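Local coordinates for protein ADP-ribosylation factor guanine nucleotide-exchange factor SEC7 (Saccharomyces cerevisiae, PDB 4OIY) that activates the small GTPase ARF1 at the trans-Golgi network by guanine nucleotide exchange, through the catalytic Sec7 domain described here, at residues A[87-93]-A[185-191]; A[156-162]-A[179-183]. One frame throughout, in Å; residues are numbered along the deposited sequence.

Overall arrangement
Both contacts use helix 176-188 of this all-helical Sec7 domain, and contact 2 is nested in the chain loop that contact 1 closes. Contact 1 sets the end of that helix and the C-terminal tail against helix 88-96, and its centre lies about 13 Å from that of the chain; contact 2 packs an earlier turn against helix 158-164, with its centre about 22 Å out. Each is partly buried. Contact 1 mixes a small aliphatic patch with charged and water-mediated bonds, whereas contact 2 is joined by aromatic and leucine packing. Leu182, in segment 179-183, packs not on 156-162 but on helix 88-96, its CD1 3.6 Å from Ile88 CG2.

Contact 1. Residues A[87-93]-A[185-191]; sequences SIVDALR and EIANNEI
Arg93 and Glu185 carry the polar half of this contact. The arginine chain, bent at chi3 (-56°), turns its guanidinium edge to the tail, where NH2 donates to Asn189 O at 2.9 Å and NE adds a weak bond to the same oxygen. In the guanidinium plane NH1 forms a salt bridge with Asp90 OD1 at 2.7 Å, which, with the bonds to Asn189 O, probably restrains the rotation of the group. Glu185 OE1 receives Ser87 OG at 2.7 Å through its syn lone pair, while Ser87 OG also caps helix 88-96 by accepting from Asp90 N. One water donates to both Asp90 OD1 and Glu185 OE1 and accepts from Arg93 NH2, probably easing the closeness of the two like-charged carboxylates. Among apolar groups, Val89 CG1 meets Ile186 CD1 at 3.7 Å, and Ile191 CG1 crosses the aliphatic start of Arg93 at a slant, 3.8 Å from its CB. Ile191 CD1 reaches Leu92 CD2 more loosely. Ile191 is further held by hydrogen bonds, from its N to Asn144 and from its carboxylate OXT to Gln97. The capped start of helix 88-96 packs on the last helix and its following turn on the C-terminal tail, a junction within the all-helical Sec7 domain.

Contact 2. Residues A[156-162]-A[179-183]; sequences MSLQEFL and LEGLF
Phe183 lies against the first turn of helix 158-164, with Leu158 over one ring face: Leu158 CB stands 4.0 Å above the centroid, 9° off the normal, in a CH-pi contact, and Leu158 CD1 is 3.7 Å from Phe183 CG. Met156 O meets the ring at its edge. Phe183 CG is anti to the backbone N (chi1 179°), which carries the ring across to this turn. Phe161 runs the other way alongside it, its CB 4.0 Å from Phe183 CD2, and presents its own edge to Leu179 O, 3.5 Å from CE2. Leu162 CD2 completes the close packing at 3.6 Å from Leu179 CB. The axes of 158-162 and 179-183 cross at 123° and come within 10.2 Å, within the helical Sec7 domain, and helix 130-148 backs them through Ser139 on Phe161 and Leu143 on Phe183. An alanine in place of Phe183 is likely to open a gap beneath Leu158 and take from Phe161 the ring edge packed on its CB. The packing thins toward the partly exposed Glu180, whose CG touches Leu158 CD2 while its carboxylate pairs with Arg176. On the solvent-facing turn, Ser157 and the exposed Glu160 form a capping box, each side chain accepting from the other's N.

Contact 1. Residues A[87-93]-A[185-191]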
loop_
_atom_site.group_PDB
_atom_site.type_symbol
_atom_site.label_atom_id
_atom_site.label_comp_id
_atom_site.label_asym_id
_atom_site.label_seq_id
_atom_site.Cartn_x
_atom_site.Cartn_y
_atom_site.Cartn_z
ATOM N N SER A 87 4.383 -5.161 -13.522
ATOM C CA SER A 87 3.003 -5.624 -13.635
ATOM C C SER A 87 2.205 -5.012 -12.485
ATOM O O SER A 87 2.773 -4.614 -11.461
ATOM C CB SER A 87 2.905 -7.140 -13.577
ATOM O OG SER A 87 3.056 -7.620 -12.258
ATOM N N ILE A 88 0.891 -4.934 -12.647
ATOM C CA ILE A 88 0.068 -4.401 -11.566
ATOM C C ILE A 88 0.218 -5.250 -10.297
ATOM O O ILE A 88 0.165 -4.708 -9.182
ATOM C CB ILE A 88 -1.407 -4.217 -11.974
ATOM C CG1 ILE A 88 -2.176 -3.449 -10.885
ATOM C CG2 ILE A 88 -2.073 -5.556 -12.261
ATOM C CD1 ILE A 88 -3.585 -3.065 -11.280
ATOM N N VAL A 89 0.454 -6.557 -10.452
ATOM C CA VAL A 89 0.690 -7.417 -9.283
ATOM C C VAL A 89 2.005 -7.072 -8.574
ATOM O O VAL A 89 2.046 -6.992 -7.353
ATOM C CB VAL A 89 0.634 -8.913 -9.662
ATOM C CG1 VAL A 89 1.188 -9.803 -8.545
ATOM C CG2 VAL A 89 -0.794 -9.292 -10.001
ATOM N N ASP A 90 3.076 -6.864 -9.328
ATOM C CA ASP A 90 4.348 -6.517 -8.711
ATOM C C ASP A 90 4.280 -5.157 -8.030
ATOM O O ASP A 90 4.830 -4.970 -6.944
ATOM C CB ASP A 90 5.484 -6.612 -9.727
ATOM C CG ASP A 90 5.957 -8.058 -9.928
ATOM O OD1 ASP A 90 5.702 -8.911 -9.046
ATOM O OD2 ASP A 90 6.578 -8.339 -10.958
ATOM N N ALA A 91 3.562 -4.222 -8.643
ATOM C CA ALA A 91 3.340 -2.913 -8.030
ATOM C C ALA A 91 2.537 -3.029 -6.742
ATOM O O ALA A 91 2.921 -2.475 -5.725
ATOM C CB ALA A 91 2.649 -1.975 -9.004
ATOM N N LEU A 92 1.447 -3.787 -6.790
ATOM C CA LEU A 92 0.623 -4.023 -5.603
ATOM C C LEU A 92 1.411 -4.710 -4.479
ATOM O O LEU A 92 1.239 -4.380 -3.298
ATOM C CB LEU A 92 -0.581 -4.882 -5.975
ATOM C CG LEU A 92 -1.781 -4.900 -5.035
ATOM C CD1 LEU A 92 -2.373 -3.508 -4.915
ATOM C CD2 LEU A 92 -2.803 -5.886 -5.568
ATOM N N ARG A 93 2.266 -5.671 -4.835
ATOM C CA ARG A 93 3.058 -6.386 -3.834
ATOM C C ARG A 93 4.007 -5.418 -3.135
ATOM O O ARG A 93 4.095 -5.398 -1.903
ATOM C CB ARG A 93 3.845 -7.564 -4.443
ATOM C CG ARG A 93 4.481 -8.432 -3.355
ATOM C CD ARG A 93 5.157 -9.721 -3.805
ATOM N NE ARG A 93 4.316 -10.649 -4.573
ATOM C CZ ARG A 93 4.265 -10.699 -5.901
ATOM N NH1 ARG A 93 4.978 -9.855 -6.639
ATOM N NH2 ARG A 93 3.484 -11.584 -6.501
ATOM N N GLU A 185 0.809 -14.931 -11.292
ATOM C CA GLU A 185 1.728 -14.137 -10.482
ATOM C C GLU A 185 1.339 -14.196 -9.007
ATOM O O GLU A 185 2.192 -14.412 -8.141
ATOM C CB GLU A 185 1.774 -12.684 -10.958
ATOM C CG GLU A 185 2.477 -12.519 -12.299
ATOM C CD GLU A 185 2.759 -11.072 -12.647
ATOM O OE1 GLU A 185 3.124 -10.298 -11.747
ATOM O OE2 GLU A 185 2.639 -10.706 -13.838
ATOM N N ILE A 186 0.048 -14.030 -8.727
ATOM C CA ILE A 186 -0.445 -14.102 -7.355
ATOM C C ILE A 186 -0.305 -15.521 -6.820
ATOM O O ILE A 186 0.174 -15.710 -5.706
ATOM C CB ILE A 186 -1.916 -13.645 -7.250
ATOM C CG1 ILE A 186 -2.038 -12.147 -7.565
ATOM C CG2 ILE A 186 -2.490 -13.963 -5.866
ATOM C CD1 ILE A 186 -1.550 -11.225 -6.472
ATOM N N ALA A 187 -0.737 -16.505 -7.607
ATOM C CA ALA A 187 -0.691 -17.909 -7.177
ATOM C C ALA A 187 0.720 -18.351 -6.795
ATOM O O ALA A 187 0.897 -19.107 -5.838
ATOM C CB ALA A 187 -1.252 -18.820 -8.260
ATOM N N ASN A 188 1.721 -17.877 -7.532
ATOM C CA ASN A 188 3.094 -18.343 -7.333
ATOM C C ASN A 188 3.857 -17.592 -6.248
ATOM O O ASN A 188 4.834 -18.119 -5.709
ATOM C CB ASN A 188 3.866 -18.273 -8.650
ATOM C CG ASN A 188 3.376 -19.283 -9.670
ATOM O OD1 ASN A 188 2.733 -20.274 -9.322
ATOM N ND2 ASN A 188 3.698 -19.047 -10.934
ATOM N N ASN A 189 3.437 -16.364 -5.950
ATOM C CA ASN A 189 4.069 -15.555 -4.907
ATOM C C ASN A 189 3.051 -14.675 -4.174
ATOM O O ASN A 189 2.653 -13.617 -4.666
ATOM C CB ASN A 189 5.200 -14.701 -5.495
ATOM C CG ASN A 189 6.388 -15.537 -5.961
ATOM O OD1 ASN A 189 7.135 -16.087 -5.145
ATOM N ND2 ASN A 189 6.561 -15.650 -7.272
ATOM N N GLU A 190 2.634 -15.145 -2.999
ATOM C CA GLU A 190 1.685 -14.444 -2.135
ATOM C C GLU A 190 2.131 -13.022 -1.829
ATOM O O GLU A 190 3.309 -12.790 -1.568
ATOM C CB GLU A 190 1.556 -15.207 -0.814
ATOM C CG GLU A 190 0.635 -14.568 0.215
ATOM C CD GLU A 190 0.560 -15.350 1.516
ATOM O OE1 GLU A 190 1.298 -16.343 1.669
ATOM O OE2 GLU A 190 -0.246 -14.969 2.387
ATOM N N ILE A 191 1.188 -12.082 -1.847
ATOM C CA ILE A 191 1.441 -10.734 -1.347
ATOM C C ILE A 191 1.264 -10.730 0.170
ATOM O O ILE A 191 0.265 -11.225 0.696
ATOM C CB ILE A 191 0.497 -9.701 -1.990
ATOM C CG1 ILE A 191 0.751 -9.646 -3.502
ATOM C CG2 ILE A 191 0.690 -8.329 -1.345
ATOM C CD1 ILE A 191 -0.172 -8.720 -4.261
ATOM O OXT ILE A 191 2.120 -10.240 0.910
HETATM O O HOH W 1 4.521 -11.354 -9.432
#

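Contact 2. Residues A[156-162]-A[179-183]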
loop_
_atom_site.group_PDB
_atom_site.type_symbol
_atom_site.label_atom_id
_atom_site.label_comp_id
_atom_site.label_asym_id
_atom_site.label_seq_id
_atom_site.Cartn_x
_atom_site.Cartn_y
_atom_site.Cartn_z
ATOM N N MET A 156 -10.026 -19.707 -4.890
ATOM C CA MET A 156 -10.677 -19.119 -6.051
ATOM C C MET A 156 -10.064 -19.701 -7.322
ATOM O O MET A 156 -8.846 -19.733 -7.465
ATOM C CB MET A 156 -10.495 -17.601 -6.046
ATOM C CG MET A 156 -11.314 -16.887 -7.109
ATOM S SD MET A 156 -11.011 -15.110 -7.157
ATOM C CE MET A 156 -11.594 -14.615 -5.541
ATOM N N SER A 157 -10.910 -20.150 -8.241
ATOM C CA SER A 157 -10.439 -20.695 -9.508
ATOM C C SER A 157 -10.124 -19.562 -10.460
ATOM O O SER A 157 -10.631 -18.449 -10.306
ATOM C CB SER A 157 -11.491 -21.609 -10.148
ATOM O OG SER A 157 -12.665 -20.884 -10.475
ATOM N N LEU A 158 -9.294 -19.850 -11.450
ATOM C CA LEU A 158 -9.047 -18.884 -12.513
ATOM C C LEU A 158 -10.354 -18.452 -13.175
ATOM O O LEU A 158 -10.558 -17.268 -13.411
ATOM C CB LEU A 158 -8.076 -19.452 -13.550
ATOM C CG LEU A 158 -7.869 -18.624 -14.821
ATOM C CD1 LEU A 158 -7.268 -17.267 -14.506
ATOM C CD2 LEU A 158 -6.984 -19.371 -15.797
ATOM N N GLN A 159 -11.248 -19.394 -13.462
ATOM C CA GLN A 159 -12.533 -19.038 -14.059
ATOM C C GLN A 159 -13.267 -17.976 -13.238
ATOM O O GLN A 159 -13.771 -16.996 -13.789
ATOM C CB GLN A 159 -13.418 -20.280 -14.262
ATOM C CG GLN A 159 -14.797 -19.959 -14.840
ATOM C CD GLN A 159 -14.745 -19.282 -16.200
ATOM O OE1 GLN A 159 -13.798 -19.459 -16.954
ATOM N NE2 GLN A 159 -15.772 -18.501 -16.515
ATOM N N GLU A 160 -13.312 -18.159 -11.921
ATOM C CA GLU A 160 -13.977 -17.202 -11.043
ATOM C C GLU A 160 -13.301 -15.832 -11.062
ATOM O O GLU A 160 -13.974 -14.804 -11.045
ATOM C CB GLU A 160 -14.061 -17.749 -9.620
ATOM C CG GLU A 160 -15.141 -18.808 -9.480
ATOM C CD GLU A 160 -15.018 -19.642 -8.221
ATOM O OE1 GLU A 160 -13.970 -19.583 -7.545
ATOM O OE2 GLU A 160 -15.986 -20.373 -7.915
ATOM N N PHE A 161 -11.975 -15.827 -11.114
ATOM C CA PHE A 161 -11.209 -14.582 -11.195
ATOM C C PHE A 161 -11.540 -13.819 -12.489
ATOM O O PHE A 161 -11.727 -12.602 -12.469
ATOM C CB PHE A 161 -9.721 -14.886 -11.077
ATOM C CG PHE A 161 -8.849 -13.673 -11.160
ATOM C CD1 PHE A 161 -8.893 -12.698 -10.170
ATOM C CD2 PHE A 161 -7.981 -13.508 -12.220
ATOM C CE1 PHE A 161 -8.085 -11.578 -10.244
ATOM C CE2 PHE A 161 -7.177 -12.390 -12.304
ATOM C CZ PHE A 161 -7.233 -11.420 -11.320
ATOM N N LEU A 162 -11.632 -14.534 -13.606
ATOM C CA LEU A 162 -12.055 -13.938 -14.875
ATOM C C LEU A 162 -13.446 -13.337 -14.763
ATOM O O LEU A 162 -13.675 -12.201 -15.185
ATOM C CB LEU A 162 -12.032 -14.973 -16.003
ATOM C CG LEU A 162 -10.683 -15.623 -16.292
ATOM C CD1 LEU A 162 -10.867 -16.697 -17.349
ATOM C CD2 LEU A 162 -9.620 -14.619 -16.717
ATOM N N LEU A 179 -5.303 -11.550 -17.819
ATOM C CA LEU A 179 -5.776 -11.886 -16.477
ATOM C C LEU A 179 -5.174 -13.198 -15.976
ATOM O O LEU A 179 -4.829 -13.303 -14.801
ATOM C CB LEU A 179 -7.305 -11.940 -16.432
ATOM C CG LEU A 179 -8.030 -10.590 -16.535
ATOM C CD1 LEU A 179 -9.539 -10.786 -16.549
ATOM C CD2 LEU A 179 -7.634 -9.658 -15.391
ATOM N N GLU A 180 -5.037 -14.190 -16.856
ATOM C CA GLU A 180 -4.419 -15.459 -16.455
ATOM C C GLU A 180 -2.986 -15.230 -15.963
ATOM O O GLU A 180 -2.560 -15.834 -14.985
ATOM C CB GLU A 180 -4.421 -16.467 -17.600
ATOM C CG GLU A 180 -3.874 -17.830 -17.197
ATOM C CD GLU A 180 -4.112 -18.907 -18.237
ATOM O OE1 GLU A 180 -3.543 -20.007 -18.073
ATOM O OE2 GLU A 180 -4.874 -18.674 -19.201
ATOM N N GLY A 181 -2.250 -14.349 -16.641
ATOM C CA GLY A 181 -0.910 -13.980 -16.224
ATOM C C GLY A 181 -0.880 -13.433 -14.808
ATOM O O GLY A 181 -0.086 -13.858 -13.991
ATOM N N LEU A 182 -1.775 -12.498 -14.518
ATOM C CA LEU A 182 -1.828 -11.918 -13.179
ATOM C C LEU A 182 -2.223 -12.957 -12.128
ATOM O O LEU A 182 -1.656 -12.976 -11.035
ATOM C CB LEU A 182 -2.797 -10.734 -13.132
ATOM C CG LEU A 182 -2.506 -9.551 -14.061
ATOM C CD1 LEU A 182 -3.536 -8.454 -13.844
ATOM C CD2 LEU A 182 -1.098 -9.032 -13.848
ATOM N N PHE A 183 -3.198 -13.799 -12.460
ATOM C CA PHE A 183 -3.606 -14.892 -11.586
ATOM C C PHE A 183 -2.400 -15.735 -11.175
ATOM O O PHE A 183 -2.179 -16.002 -9.987
ATOM C CB PHE A 183 -4.639 -15.767 -12.297
ATOM C CG PHE A 183 -5.110 -16.934 -11.481
ATOM C CD1 PHE A 183 -4.392 -18.117 -11.467
ATOM C CD2 PHE A 183 -6.289 -16.856 -10.758
ATOM C CE1 PHE A 183 -4.828 -19.197 -10.715
ATOM C CE2 PHE A 183 -6.740 -17.940 -10.023
ATOM C CZ PHE A 183 -6.002 -19.106 -9.997
#